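Local structure of acyl-coenzyme A oxidase 3 (Yarrowia lipolytica, 5YS9) at residues M130-G135 and N275-Y280; H210-A215 and V226-V231; Q232-S237 and I245-I250; K252-D257 and A444-V449; A301-R306 and E403-S408. The protein catalyses the FAD-dependent oxidation of acyl-CoA to (2E)-enoyl-CoA by molecular oxygen, releasing hydrogen peroxide, in peroxisomal fatty acid beta-oxidation. One frame throughout, in Å; residues are numbered along the deposited sequence.

Contact 1: residues M130-G135 and N275-Y280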
# COMPACT_ATOMS: atom_id res chain seq x y z
N MET A 130 -24.49 -20.62 2.59
CA MET A 130 -25.16 -21.45 1.58
C MET A 130 -24.21 -22.50 0.98
O MET A 130 -24.62 -23.62 0.73
CB MET A 130 -25.77 -20.61 0.47
CG MET A 130 -27.03 -19.85 0.84
SD MET A 130 -28.25 -20.83 1.74
CE MET A 130 -28.87 -21.85 0.40
N GLY A 131 -22.95 -22.14 0.79
CA GLY A 131 -21.92 -23.07 0.37
C GLY A 131 -21.70 -24.20 1.32
O GLY A 131 -21.49 -25.32 0.88
N ALA A 132 -21.72 -23.92 2.61
CA ALA A 132 -21.51 -24.94 3.64
C ALA A 132 -22.68 -25.90 3.75
O ALA A 132 -22.45 -27.08 3.78
CB ALA A 132 -21.28 -24.29 4.98
N ILE A 133 -23.91 -25.41 3.82
CA ILE A 133 -25.08 -26.30 3.94
C ILE A 133 -25.31 -27.15 2.66
O ILE A 133 -25.75 -28.29 2.76
CB ILE A 133 -26.39 -25.58 4.39
CG1 ILE A 133 -26.75 -24.40 3.48
CG2 ILE A 133 -26.28 -25.07 5.83
CD1 ILE A 133 -28.22 -24.01 3.54
N ARG A 134 -25.01 -26.59 1.49
CA ARG A 134 -25.08 -27.29 0.21
C ARG A 134 -23.88 -28.23 0.03
O ARG A 134 -24.06 -29.37 -0.33
CB ARG A 134 -25.16 -26.28 -0.93
CG ARG A 134 -25.59 -26.83 -2.30
CD ARG A 134 -26.19 -25.72 -3.18
NE ARG A 134 -25.38 -24.48 -3.15
CZ ARG A 134 -25.84 -23.21 -3.24
NH1 ARG A 134 -27.14 -22.94 -3.35
NH2 ARG A 134 -24.97 -22.20 -3.20
N GLY A 135 -22.68 -27.76 0.30
CA GLY A 135 -21.49 -28.57 0.20
C GLY A 135 -21.35 -29.67 1.25
O GLY A 135 -20.79 -30.72 0.96
N ASN A 275 -28.09 -30.93 13.42
CA ASN A 275 -27.64 -29.63 12.97
C ASN A 275 -26.25 -29.70 12.45
O ASN A 275 -25.84 -28.81 11.73
CB ASN A 275 -27.72 -28.58 14.09
CG ASN A 275 -29.08 -27.94 14.21
OD1 ASN A 275 -29.19 -26.82 14.70
ND2 ASN A 275 -30.12 -28.61 13.76
N MET A 276 -25.51 -30.73 12.85
CA MET A 276 -24.22 -31.04 12.25
C MET A 276 -24.46 -31.41 10.83
O MET A 276 -25.31 -32.24 10.55
CB MET A 276 -23.56 -32.22 12.93
CG MET A 276 -22.26 -32.65 12.26
SD MET A 276 -21.51 -34.05 13.14
CE MET A 276 -20.23 -34.51 11.96
N LEU A 277 -23.68 -30.84 9.92
CA LEU A 277 -23.82 -31.16 8.49
C LEU A 277 -23.10 -32.47 8.18
O LEU A 277 -21.95 -32.63 8.52
CB LEU A 277 -23.32 -29.99 7.64
CG LEU A 277 -24.10 -28.68 7.80
CD1 LEU A 277 -23.36 -27.60 7.04
CD2 LEU A 277 -25.54 -28.78 7.32
N MET A 278 -23.78 -33.43 7.55
CA MET A 278 -23.28 -34.82 7.56
C MET A 278 -23.08 -35.53 6.22
O MET A 278 -22.99 -36.75 6.20
CB MET A 278 -24.13 -35.71 8.49
CG MET A 278 -23.91 -35.48 9.98
SD MET A 278 -24.90 -36.68 10.92
CE MET A 278 -25.17 -35.91 12.52
N LYS A 279 -22.94 -34.78 5.13
CA LYS A 279 -22.59 -35.37 3.82
C LYS A 279 -21.32 -36.23 3.87
O LYS A 279 -21.29 -37.33 3.33
CB LYS A 279 -22.45 -34.27 2.75
CG LYS A 279 -22.09 -34.75 1.35
CD LYS A 279 -22.53 -33.80 0.24
CE LYS A 279 -21.79 -34.10 -1.06
NZ LYS A 279 -22.63 -33.94 -2.28
N TYR A 280 -20.28 -35.72 4.54
CA TYR A 280 -18.98 -36.38 4.60
C TYR A 280 -18.75 -37.11 5.90
O TYR A 280 -18.38 -38.28 5.88
CB TYR A 280 -17.86 -35.38 4.34
CG TYR A 280 -17.95 -34.81 2.96
CD1 TYR A 280 -17.86 -35.65 1.85
CD2 TYR A 280 -18.15 -33.44 2.73
CE1 TYR A 280 -17.96 -35.16 0.56
CE2 TYR A 280 -18.23 -32.92 1.43
CZ TYR A 280 -18.13 -33.80 0.36
OH TYR A 280 -18.22 -33.36 -0.93
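Leu277 reaches from its loop to the flank of the helix and meets Ala132 and Ile133 with its branched end. Its CG lies anti to the carbonyl carbon (chi1 -64°), and this aims both methyls at the helix. Leu277 CD1 settles 3.4 Å from Ala132 O and 4.0 Å from Ile133 CG2. The other methyl, Leu277 CD2, touches Ile133 CG2 at 4.1 Å, so one methyl of the isoleucine faces the fork of the leucine. Ile133 has its CG1 placed between N and carbonyl carbon (chi1 55°); CG2 is thereby turned to Leu277, while the longer arm leads away from the loop and the side chain also packs on Trp145. The pairing illustrates how the acyl-CoA oxidase fold joins its domains: the end of helix 116-136 in the N-terminal helical domain packs on the chain just after strand 262-272 of the beta domain. Farther along, Gly135 O is approached by two side chains. Lys279 CD comes within 3.6 Å of Gly135 O; Tyr280 CE2 lies 3.4 Å from Gly135 O, which sits obliquely to the tyrosine ring. Lys279 CG lies over the centre of one face of the Tyr280 ring. Beyond the two segments, Gln141 bonds through its amide to Met276 O and Met278 N.

Contact 2: residues H210-A215 and V226-V231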
# COMPACT_ATOMS: atom_id res chain seq x y z
N HIS A 210 -28.53 -17.17 11.83
CA HIS A 210 -27.82 -18.46 11.98
C HIS A 210 -26.38 -18.41 11.53
O HIS A 210 -25.99 -17.50 10.84
CB HIS A 210 -28.50 -19.56 11.17
CG HIS A 210 -29.91 -19.85 11.58
ND1 HIS A 210 -30.94 -18.94 11.39
CD2 HIS A 210 -30.47 -20.97 12.06
CE1 HIS A 210 -32.07 -19.49 11.80
NE2 HIS A 210 -31.81 -20.71 12.22
N THR A 211 -25.60 -19.40 11.94
CA THR A 211 -24.21 -19.54 11.53
C THR A 211 -23.86 -20.98 11.23
O THR A 211 -24.50 -21.90 11.69
CB THR A 211 -23.24 -19.01 12.57
OG1 THR A 211 -21.94 -18.91 12.00
CG2 THR A 211 -23.13 -19.94 13.74
N ALA A 212 -22.83 -21.13 10.41
CA ALA A 212 -22.20 -22.41 10.16
C ALA A 212 -20.98 -22.40 11.07
O ALA A 212 -20.00 -21.74 10.77
CB ALA A 212 -21.81 -22.51 8.71
N CYS A 213 -21.07 -23.06 12.22
CA CYS A 213 -20.02 -23.00 13.24
C CYS A 213 -19.03 -24.16 13.07
O CYS A 213 -19.42 -25.33 13.07
CB CYS A 213 -20.65 -23.03 14.64
SG CYS A 213 -19.46 -22.95 16.01
N PHE A 214 -17.77 -23.82 12.93
CA PHE A 214 -16.69 -24.79 12.86
C PHE A 214 -16.22 -25.11 14.29
O PHE A 214 -15.78 -24.21 15.00
CB PHE A 214 -15.53 -24.25 11.98
CG PHE A 214 -15.85 -24.25 10.51
CD1 PHE A 214 -16.75 -23.31 9.98
CD2 PHE A 214 -15.27 -25.17 9.64
CE1 PHE A 214 -17.08 -23.32 8.63
CE2 PHE A 214 -15.60 -25.17 8.26
CZ PHE A 214 -16.51 -24.25 7.76
N ALA A 215 -16.34 -26.37 14.69
CA ALA A 215 -15.95 -26.84 16.02
C ALA A 215 -15.33 -28.24 16.02
O ALA A 215 -15.61 -29.04 15.14
CB ALA A 215 -17.14 -26.80 16.96
N VAL A 226 -12.22 -30.88 13.24
CA VAL A 226 -13.12 -29.77 13.05
C VAL A 226 -14.20 -30.11 12.03
O VAL A 226 -13.89 -30.56 10.94
CB VAL A 226 -12.31 -28.52 12.61
CG1 VAL A 226 -13.23 -27.37 12.20
CG2 VAL A 226 -11.33 -28.10 13.70
N LYS A 227 -15.47 -29.93 12.39
CA LYS A 227 -16.60 -30.12 11.46
C LYS A 227 -17.47 -28.91 11.58
O LYS A 227 -17.17 -27.99 12.32
CB LYS A 227 -17.44 -31.36 11.83
CG LYS A 227 -16.66 -32.64 12.14
CD LYS A 227 -15.85 -33.13 10.96
CE LYS A 227 -14.81 -34.12 11.45
NZ LYS A 227 -13.92 -34.58 10.36
N ILE A 228 -18.62 -28.97 10.92
CA ILE A 228 -19.46 -27.83 10.68
C ILE A 228 -20.84 -28.12 11.25
O ILE A 228 -21.44 -29.16 10.90
CB ILE A 228 -19.59 -27.52 9.15
CG1 ILE A 228 -18.23 -27.57 8.46
CG2 ILE A 228 -20.18 -26.15 8.96
CD1 ILE A 228 -18.26 -27.23 6.97
N PHE A 229 -21.34 -27.18 12.06
CA PHE A 229 -22.66 -27.30 12.76
C PHE A 229 -23.48 -26.03 12.53
O PHE A 229 -22.93 -24.90 12.59
CB PHE A 229 -22.46 -27.52 14.29
CG PHE A 229 -21.53 -28.65 14.63
CD1 PHE A 229 -20.15 -28.49 14.54
CD2 PHE A 229 -22.03 -29.90 15.01
CE1 PHE A 229 -19.28 -29.53 14.81
CE2 PHE A 229 -21.16 -30.96 15.31
CZ PHE A 229 -19.79 -30.77 15.20
N VAL A 230 -24.78 -26.18 12.29
CA VAL A 230 -25.65 -25.01 12.17
C VAL A 230 -26.08 -24.64 13.57
O VAL A 230 -26.65 -25.46 14.28
CB VAL A 230 -26.91 -25.23 11.28
CG1 VAL A 230 -27.61 -23.90 11.04
CG2 VAL A 230 -26.54 -25.83 9.94
N VAL A 231 -25.82 -23.40 13.96
CA VAL A 231 -26.25 -22.90 15.26
C VAL A 231 -27.05 -21.67 15.04
O VAL A 231 -26.59 -20.70 14.44
CB VAL A 231 -25.05 -22.51 16.16
CG1 VAL A 231 -25.56 -22.05 17.54
CG2 VAL A 231 -24.02 -23.64 16.24
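Two first torsions bring Phe214 and Ile228 together: CG of Phe214 (chi1 -73°) and CG1 of Ile228 (chi1 -46°) both stand beside their own backbone nitrogens, and the side chains run next to each other in the same direction. Ile228 CG1 then lies over the aromatic face, 4.0 Å from the centroid of the Phe214 ring, a CH-pi contact, while Ile228 CD1 reaches Phe214 CZ at 3.5 Å. Val226 instead comes in at the ring edge, its CG1 in plane and 3.9 Å from Phe214 CD2. Ala212 CB continues this face against Ile228 CG2. On the face bearing Cys213 and Phe229 the pattern differs: the Phe229 ring presents its edge to two carbonyls, with CD1 3.6 Å from Cys213 O and CE1 3.7 Å from Ala215 O. Nearby, Val231 CG2 packs on Cys213 CB. The backbone frame is an antiparallel hairpin, strands 210-219 and 222-232, in which Thr211-Val231, Cys213-Phe229 and Ala215-Lys227 are hydrogen-bonded pairs. The bond from Cys213 N to Phe229 O is short, 2.6 Å, and lies in the carbonyl plane. Outside the hairpin, Phe229 meets Phe187 edge-to-face, and the side chain of Phe214 is about 6 Å from the bound FAD. Six backbone bonds thus satisfy the amides of these three pairs within a largely buried, apolar setting, and the aromatic C-H edge of Phe229 probably adds a weak electrostatic attraction to the carbonyls it faces.

Contact 3: residues Q232-S237 and I245-I250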
# COMPACT_ATOMS: atom_id res chain seq x y z
N GLN A 232 -28.23 -21.65 15.60
CA GLN A 232 -29.06 -20.47 15.51
C GLN A 232 -28.52 -19.41 16.47
O GLN A 232 -28.37 -19.69 17.66
CB GLN A 232 -30.50 -20.84 15.84
CG GLN A 232 -31.47 -19.76 15.44
CD GLN A 232 -32.91 -20.15 15.67
OE1 GLN A 232 -33.27 -21.36 15.70
NE2 GLN A 232 -33.74 -19.14 15.82
N LEU A 233 -28.24 -18.22 15.94
CA LEU A 233 -27.68 -17.11 16.71
C LEU A 233 -28.73 -16.21 17.31
O LEU A 233 -28.57 -15.72 18.42
CB LEU A 233 -26.82 -16.24 15.82
CG LEU A 233 -25.54 -16.82 15.29
CD1 LEU A 233 -24.80 -15.76 14.47
CD2 LEU A 233 -24.68 -17.31 16.41
N ARG A 234 -29.80 -15.97 16.57
CA ARG A 234 -30.86 -15.08 17.02
C ARG A 234 -32.24 -15.71 16.90
O ARG A 234 -32.51 -16.50 16.00
CB ARG A 234 -30.85 -13.75 16.24
CG ARG A 234 -29.56 -12.95 16.32
CD ARG A 234 -29.63 -11.71 15.42
NE ARG A 234 -28.76 -10.64 15.90
CZ ARG A 234 -27.50 -10.44 15.55
NH1 ARG A 234 -26.87 -11.23 14.68
NH2 ARG A 234 -26.85 -9.41 16.10
N ASP A 235 -33.10 -15.35 17.83
CA ASP A 235 -34.52 -15.49 17.65
C ASP A 235 -34.89 -14.65 16.41
O ASP A 235 -34.58 -13.45 16.32
CB ASP A 235 -35.21 -14.95 18.89
CG ASP A 235 -36.66 -14.91 18.76
OD1 ASP A 235 -37.24 -15.99 18.83
OD2 ASP A 235 -37.22 -13.79 18.58
N VAL A 236 -35.51 -15.30 15.44
CA VAL A 236 -35.81 -14.74 14.12
C VAL A 236 -36.80 -13.55 14.23
O VAL A 236 -36.63 -12.49 13.66
CB VAL A 236 -36.35 -15.92 13.24
CG1 VAL A 236 -37.43 -15.50 12.28
CG2 VAL A 236 -35.21 -16.60 12.51
N SER A 237 -37.83 -13.80 15.00
CA SER A 237 -38.86 -12.84 15.31
C SER A 237 -38.37 -11.47 15.83
O SER A 237 -38.75 -10.45 15.32
CB SER A 237 -39.77 -13.51 16.36
OG SER A 237 -40.94 -12.81 16.49
N ILE A 245 -25.43 -17.44 23.63
CA ILE A 245 -24.80 -16.80 22.48
C ILE A 245 -24.44 -15.38 22.89
O ILE A 245 -25.30 -14.62 23.32
CB ILE A 245 -25.76 -16.68 21.28
CG1 ILE A 245 -26.25 -18.09 20.84
CG2 ILE A 245 -25.11 -15.90 20.12
CD1 ILE A 245 -25.22 -18.90 20.09
N ALA A 246 -23.16 -15.04 22.79
CA ALA A 246 -22.72 -13.70 22.95
C ALA A 246 -22.10 -13.29 21.62
O ALA A 246 -21.36 -14.06 21.01
CB ALA A 246 -21.71 -13.61 24.07
N LEU A 247 -22.40 -12.09 21.18
CA LEU A 247 -21.74 -11.53 20.02
C LEU A 247 -21.84 -10.00 19.99
O LEU A 247 -22.59 -9.40 20.76
CB LEU A 247 -22.36 -12.14 18.76
CG LEU A 247 -23.83 -11.85 18.52
CD1 LEU A 247 -24.11 -10.44 18.03
CD2 LEU A 247 -24.25 -12.91 17.51
N GLY A 248 -20.97 -9.39 19.19
CA GLY A 248 -20.86 -7.96 19.10
C GLY A 248 -20.18 -7.49 17.84
O GLY A 248 -19.53 -8.26 17.17
N ASP A 249 -20.30 -6.21 17.54
CA ASP A 249 -19.63 -5.62 16.41
C ASP A 249 -18.15 -5.43 16.70
O ASP A 249 -17.77 -4.88 17.71
CB ASP A 249 -20.28 -4.28 16.12
CG ASP A 249 -19.82 -3.65 14.84
OD1 ASP A 249 -18.76 -3.98 14.33
OD2 ASP A 249 -20.56 -2.80 14.34
N ILE A 250 -17.33 -5.92 15.79
CA ILE A 250 -15.90 -5.76 15.88
C ILE A 250 -15.45 -4.33 15.64
O ILE A 250 -14.40 -3.93 16.09
CB ILE A 250 -15.15 -6.79 15.03
CG1 ILE A 250 -15.39 -8.16 15.64
CG2 ILE A 250 -13.67 -6.47 14.99
CD1 ILE A 250 -14.67 -9.28 14.97
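Leu233 and Ile245 make the denser half of this contact, crossing at about a right angle. A chi1 of -59°, with CG1 anti to the carbonyl carbon and CG2 anti to the nitrogen, turns both branches of Ile245 toward the leucine: Leu233 CD2 lies 4.0 Å from Ile245 CG2 and equally far from Ile245 CD1. The same isoleucine also leans on the backbone, with Ile245 CG2 3.9 Å from Leu233 O. Phe266 and Val269 of strand 262-272 pack on Ile245 as well, which buries this end. The setting is the beta domain of the acyl-CoA dehydrogenase type, in which strand 245-249 pairs with strand 262-272 and residues 232-237 lead out of strand 222-232; no hydrogen bond joins the two segments, and Ile245 and Leu247 meet side chains and backbone carbonyls. Toward Leu247 fewer atoms meet, though this leucine is also buried. Leu247 CD2 stands 4.2 Å from Leu233 CD1, and Leu247 CD1 lies obliquely to the Arg234 guanidinium, 3.5 Å from Arg234 NH2. The arginine, extended from CG to NE, crosses this leucine at about a right angle, yet its polar end is held elsewhere: NH2 bonds to Ala205 O and to Pro672 O of the second subunit, while NH1 bonds to Ala204 O and Ala208 O. On the more open side, partly exposed Gln232 points away from Ile245 and grips its own segment, NE2 donating to Arg234 O at 2.9 Å along a nearly straight path (168°).

Contact 4: residues K252-D257 and A444-V449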
# COMPACT_ATOMS: atom_id res chain seq x y z
N LYS A 252 -14.49 -0.66 13.64
CA LYS A 252 -13.83 -0.07 12.50
C LYS A 252 -12.78 -0.97 11.90
O LYS A 252 -11.93 -1.49 12.60
CB LYS A 252 -13.20 1.27 12.91
CG LYS A 252 -12.55 2.05 11.79
CD LYS A 252 -13.58 2.79 10.99
CE LYS A 252 -12.94 3.64 9.92
NZ LYS A 252 -12.43 2.84 8.79
N LYS A 253 -12.84 -1.12 10.59
CA LYS A 253 -11.81 -1.81 9.81
C LYS A 253 -11.04 -0.85 8.89
O LYS A 253 -11.47 0.27 8.62
CB LYS A 253 -12.43 -2.91 8.98
CG LYS A 253 -13.22 -3.88 9.82
CD LYS A 253 -13.64 -5.09 9.04
CE LYS A 253 -14.63 -4.78 7.94
NZ LYS A 253 -15.99 -4.37 8.38
N MET A 254 -9.87 -1.28 8.45
CA MET A 254 -9.15 -0.51 7.45
C MET A 254 -10.07 -0.13 6.25
O MET A 254 -9.98 1.01 5.71
CB MET A 254 -7.98 -1.31 6.95
CG MET A 254 -7.29 -0.72 5.73
SD MET A 254 -5.66 -1.47 5.70
CE MET A 254 -4.88 -0.67 4.28
N GLY A 255 -10.94 -1.05 5.87
CA GLY A 255 -11.77 -0.95 4.70
C GLY A 255 -13.02 -1.77 4.87
O GLY A 255 -13.22 -2.39 5.89
N ARG A 256 -13.88 -1.74 3.86
CA ARG A 256 -15.04 -2.61 3.80
C ARG A 256 -15.93 -2.49 5.02
O ARG A 256 -16.37 -3.46 5.59
CB ARG A 256 -14.63 -4.06 3.57
CG ARG A 256 -14.22 -4.34 2.14
CD ARG A 256 -14.06 -5.82 1.86
NE ARG A 256 -12.99 -6.08 0.91
CZ ARG A 256 -13.14 -6.69 -0.26
NH1 ARG A 256 -14.32 -7.13 -0.63
NH2 ARG A 256 -12.11 -6.88 -1.04
N ASP A 257 -16.17 -1.25 5.41
CA ASP A 257 -16.95 -0.96 6.58
C ASP A 257 -18.42 -1.32 6.46
O ASP A 257 -19.10 -1.39 7.45
CB ASP A 257 -16.75 0.48 7.03
CG ASP A 257 -15.64 0.63 8.05
OD1 ASP A 257 -15.48 -0.24 8.91
OD2 ASP A 257 -14.93 1.62 8.00
N ALA A 444 -10.52 2.11 -2.59
CA ALA A 444 -10.21 0.87 -3.25
C ALA A 444 -8.99 0.13 -2.60
O ALA A 444 -9.04 -1.07 -2.39
CB ALA A 444 -9.95 1.17 -4.69
N TYR A 445 -7.92 0.83 -2.28
CA TYR A 445 -6.78 0.16 -1.69
C TYR A 445 -7.08 -0.46 -0.32
O TYR A 445 -6.75 -1.59 -0.05
CB TYR A 445 -5.61 1.13 -1.58
CG TYR A 445 -4.36 0.46 -1.12
CD1 TYR A 445 -3.56 -0.23 -1.99
CD2 TYR A 445 -4.01 0.49 0.21
CE1 TYR A 445 -2.43 -0.87 -1.56
CE2 TYR A 445 -2.88 -0.15 0.65
CZ TYR A 445 -2.10 -0.83 -0.24
OH TYR A 445 -0.98 -1.46 0.20
N ALA A 446 -7.76 0.30 0.51
CA ALA A 446 -8.23 -0.14 1.82
C ALA A 446 -9.19 -1.28 1.72
O ALA A 446 -9.16 -2.17 2.54
CB ALA A 446 -8.92 1.02 2.54
N ASP A 447 -10.12 -1.22 0.78
CA ASP A 447 -11.03 -2.33 0.54
C ASP A 447 -10.38 -3.59 -0.04
O ASP A 447 -10.72 -4.69 0.34
CB ASP A 447 -12.21 -1.89 -0.33
CG ASP A 447 -13.14 -0.95 0.37
OD1 ASP A 447 -13.02 -0.74 1.57
OD2 ASP A 447 -14.01 -0.39 -0.29
N TRP A 448 -9.48 -3.41 -0.99
CA TRP A 448 -8.86 -4.54 -1.67
C TRP A 448 -8.00 -5.44 -0.80
O TRP A 448 -7.99 -6.64 -0.97
CB TRP A 448 -8.06 -4.11 -2.89
CG TRP A 448 -7.42 -5.28 -3.58
CD1 TRP A 448 -6.14 -5.68 -3.47
CD2 TRP A 448 -8.07 -6.26 -4.38
NE1 TRP A 448 -5.94 -6.82 -4.17
CE2 TRP A 448 -7.11 -7.20 -4.75
CE3 TRP A 448 -9.37 -6.41 -4.84
CZ2 TRP A 448 -7.40 -8.27 -5.57
CZ3 TRP A 448 -9.66 -7.47 -5.65
CH2 TRP A 448 -8.69 -8.39 -6.00
N VAL A 449 -7.27 -4.84 0.10
CA VAL A 449 -6.10 -5.42 0.72
C VAL A 449 -6.38 -6.69 1.53
O VAL A 449 -5.52 -7.54 1.66
CB VAL A 449 -5.32 -4.31 1.45
CG1 VAL A 449 -5.21 -4.51 2.93
CG2 VAL A 449 -3.99 -4.05 0.78
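Arg256 and Asp447 supply the polar interactions, though their charged ends do not pair. Arg256 N donates to Asp447 OD1 at 2.6 Å, coming from above the carboxylate plane. The arginine side chain, bent at chi3 (-145°), passes the carboxylate and turns its guanidinium edge to the aspartate's backbone instead: Arg256 NE bonds to Asp447 O at 2.7 Å, and a weak bond from NH2 reaches the same oxygen. One helix carbonyl thus takes two donors. Close backbone approach is the second element. Gly255, with no side chain, brings its CA within 4.4 Å of Asp447 CA; a beta carbon here would point at the helix and run into Ala446 O. The apolar part belongs to Met254, whose extended chain sets CG 4.0 Å from Ala446 CB and lays CE 4.1 Å from Val449 CG1 and 4.2 Å from Tyr445 CE2, oblique to the ring. Within the loop itself, a salt bridge and a hydrogen bond join its ends: Lys252 NZ meets Asp257 OD2 at 2.9 Å, that oxygen receiving it on its syn lone pair, and backbone Lys253 N bonds to Asp257 OD1. The second subunit adjoins the helix: Tyr445 OH bonds to Asp424 of that subunit, and Ala446 O to its Tyr435. In the fold, this connection between strands 245-249 and 262-272 of the beta domain sits on helix 441-448, whose Trp448 packs between helices 300-330 and 391-428.

Contact 5: residues A301-R306 and E403-S408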
# COMPACT_ATOMS: atom_id res chain seq x y z
N ALA A 301 -14.86 -26.44 -6.14
CA ALA A 301 -15.11 -25.24 -5.37
C ALA A 301 -13.82 -24.58 -4.94
O ALA A 301 -13.72 -23.37 -4.94
CB ALA A 301 -15.93 -25.60 -4.15
N LEU A 302 -12.85 -25.38 -4.53
CA LEU A 302 -11.57 -24.82 -4.11
C LEU A 302 -10.81 -24.13 -5.22
O LEU A 302 -10.24 -23.07 -5.02
CB LEU A 302 -10.70 -25.90 -3.50
CG LEU A 302 -11.00 -26.12 -2.03
CD1 LEU A 302 -10.64 -27.54 -1.67
CD2 LEU A 302 -10.24 -25.13 -1.18
N ILE A 303 -10.80 -24.73 -6.39
CA ILE A 303 -10.20 -24.10 -7.54
C ILE A 303 -11.04 -22.91 -7.94
O ILE A 303 -10.53 -21.86 -8.28
CB ILE A 303 -10.04 -25.08 -8.71
CG1 ILE A 303 -8.94 -26.08 -8.40
CG2 ILE A 303 -9.69 -24.35 -9.99
CD1 ILE A 303 -8.97 -27.32 -9.27
N GLY A 304 -12.35 -23.09 -7.87
CA GLY A 304 -13.29 -22.07 -8.28
C GLY A 304 -13.17 -20.82 -7.45
O GLY A 304 -13.29 -19.74 -7.96
N GLY A 305 -12.94 -20.98 -6.16
CA GLY A 305 -12.76 -19.87 -5.27
C GLY A 305 -11.52 -19.10 -5.59
O GLY A 305 -11.51 -17.88 -5.57
N ARG A 306 -10.45 -19.81 -5.90
CA ARG A 306 -9.23 -19.15 -6.32
C ARG A 306 -9.28 -18.49 -7.72
O ARG A 306 -8.72 -17.42 -7.91
CB ARG A 306 -8.06 -20.11 -6.21
CG ARG A 306 -7.76 -20.36 -4.77
CD ARG A 306 -6.72 -21.41 -4.57
NE ARG A 306 -6.50 -21.75 -3.18
CZ ARG A 306 -5.74 -22.77 -2.80
NH1 ARG A 306 -5.15 -23.53 -3.71
NH2 ARG A 306 -5.58 -23.05 -1.51
N GLU A 403 -2.28 -30.55 -9.54
CA GLU A 403 -1.32 -29.49 -9.79
C GLU A 403 -1.99 -28.16 -10.12
O GLU A 403 -1.48 -27.10 -9.78
CB GLU A 403 -0.27 -29.90 -10.83
CG GLU A 403 0.60 -31.10 -10.43
CD GLU A 403 1.59 -30.87 -9.28
OE1 GLU A 403 1.66 -29.76 -8.70
OE2 GLU A 403 2.30 -31.85 -8.94
N LEU A 404 -3.17 -28.26 -10.74
CA LEU A 404 -4.13 -27.14 -10.83
C LEU A 404 -4.51 -26.56 -9.46
O LEU A 404 -4.40 -25.37 -9.36
CB LEU A 404 -5.37 -27.50 -11.65
CG LEU A 404 -5.53 -26.87 -13.04
CD1 LEU A 404 -5.87 -25.39 -12.96
CD2 LEU A 404 -4.29 -27.07 -13.90
N PHE A 405 -4.88 -27.35 -8.49
CA PHE A 405 -5.19 -26.78 -7.22
C PHE A 405 -3.93 -26.10 -6.69
O PHE A 405 -3.98 -24.98 -6.23
CB PHE A 405 -5.67 -27.88 -6.27
CG PHE A 405 -6.12 -27.37 -4.94
CD1 PHE A 405 -7.01 -26.32 -4.85
CD2 PHE A 405 -5.64 -27.94 -3.78
CE1 PHE A 405 -7.42 -25.84 -3.63
CE2 PHE A 405 -6.05 -27.47 -2.55
CZ PHE A 405 -6.94 -26.42 -2.47
N ALA A 406 -2.79 -26.76 -6.81
CA ALA A 406 -1.55 -26.22 -6.27
C ALA A 406 -1.09 -24.91 -6.90
O ALA A 406 -0.67 -24.00 -6.21
CB ALA A 406 -0.45 -27.26 -6.37
N SER A 407 -1.17 -24.84 -8.21
CA SER A 407 -0.80 -23.67 -8.98
C SER A 407 -1.73 -22.52 -8.68
O SER A 407 -1.40 -21.37 -8.83
CB SER A 407 -0.84 -24.00 -10.46
OG SER A 407 0.46 -24.04 -10.96
N SER A 408 -2.92 -22.89 -8.26
CA SER A 408 -3.97 -21.97 -7.88
C SER A 408 -3.54 -21.12 -6.71
O SER A 408 -3.85 -19.95 -6.66
CB SER A 408 -5.15 -22.78 -7.41
OG SER A 408 -6.24 -22.56 -8.26
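Segments 301-306 of helix 300-330 and 403-408 of helix 391-428 run in roughly the same direction, their axes 9.6 Å apart at closest approach and inclined at 32°. Arg306 and Phe405 carry the contact. With its chain extended from CG to NE, the arginine lays its guanidinium over one face of the phenyl ring, the two planes only 4° apart; Arg306 NH1 is offset toward the rim and lies 3.2 Å from Phe405 CE1. The ring is offered to it because Phe405 CG stands anti to the backbone nitrogen (chi1 -176°), swinging the phenyl toward the other helix. Leu302 crosses the ring obliquely, its CB 3.3 Å from Phe405 CE1, whereas Ile303 comes to the ring edge, with CG1 4.0 Å from Phe405 CD1. Deeper in, Ile303 CD1 approaches Leu404 CB at 4.3 Å. Helix 349-385 covers this inner side, Tyr376 packing on Ile303 and Gln375 on Leu404. The guanidinium over the phenyl ring is a detail of this pair, but helices packed side by side in this way form the C-terminal alpha-helical bundle that follows the beta domain in acyl-CoA oxidases.

In the fold
From the N terminus, helix 116-136 opens contact 1, which closes only at 275-280, after the chain has passed through all strands of the mixed beta sheet. Within that span lie contacts 2 and 3 in series, the first pairing the two strands of a hairpin and the second binding the exit of its return strand to strand 245-249. Contacts 1 and 2 touch, Asn275 and Leu277 adding probable backbone hydrogen bonds to strand 222-232. Contact 4 starts inside the same span, at 252-257, but closes at 444-449, so it crosses contact 1 and ties the beta domain to the following helices. Contact 5, entirely helical, lies between the two ends of contact 4. Contacts 3 and 4 both reach the second subunit.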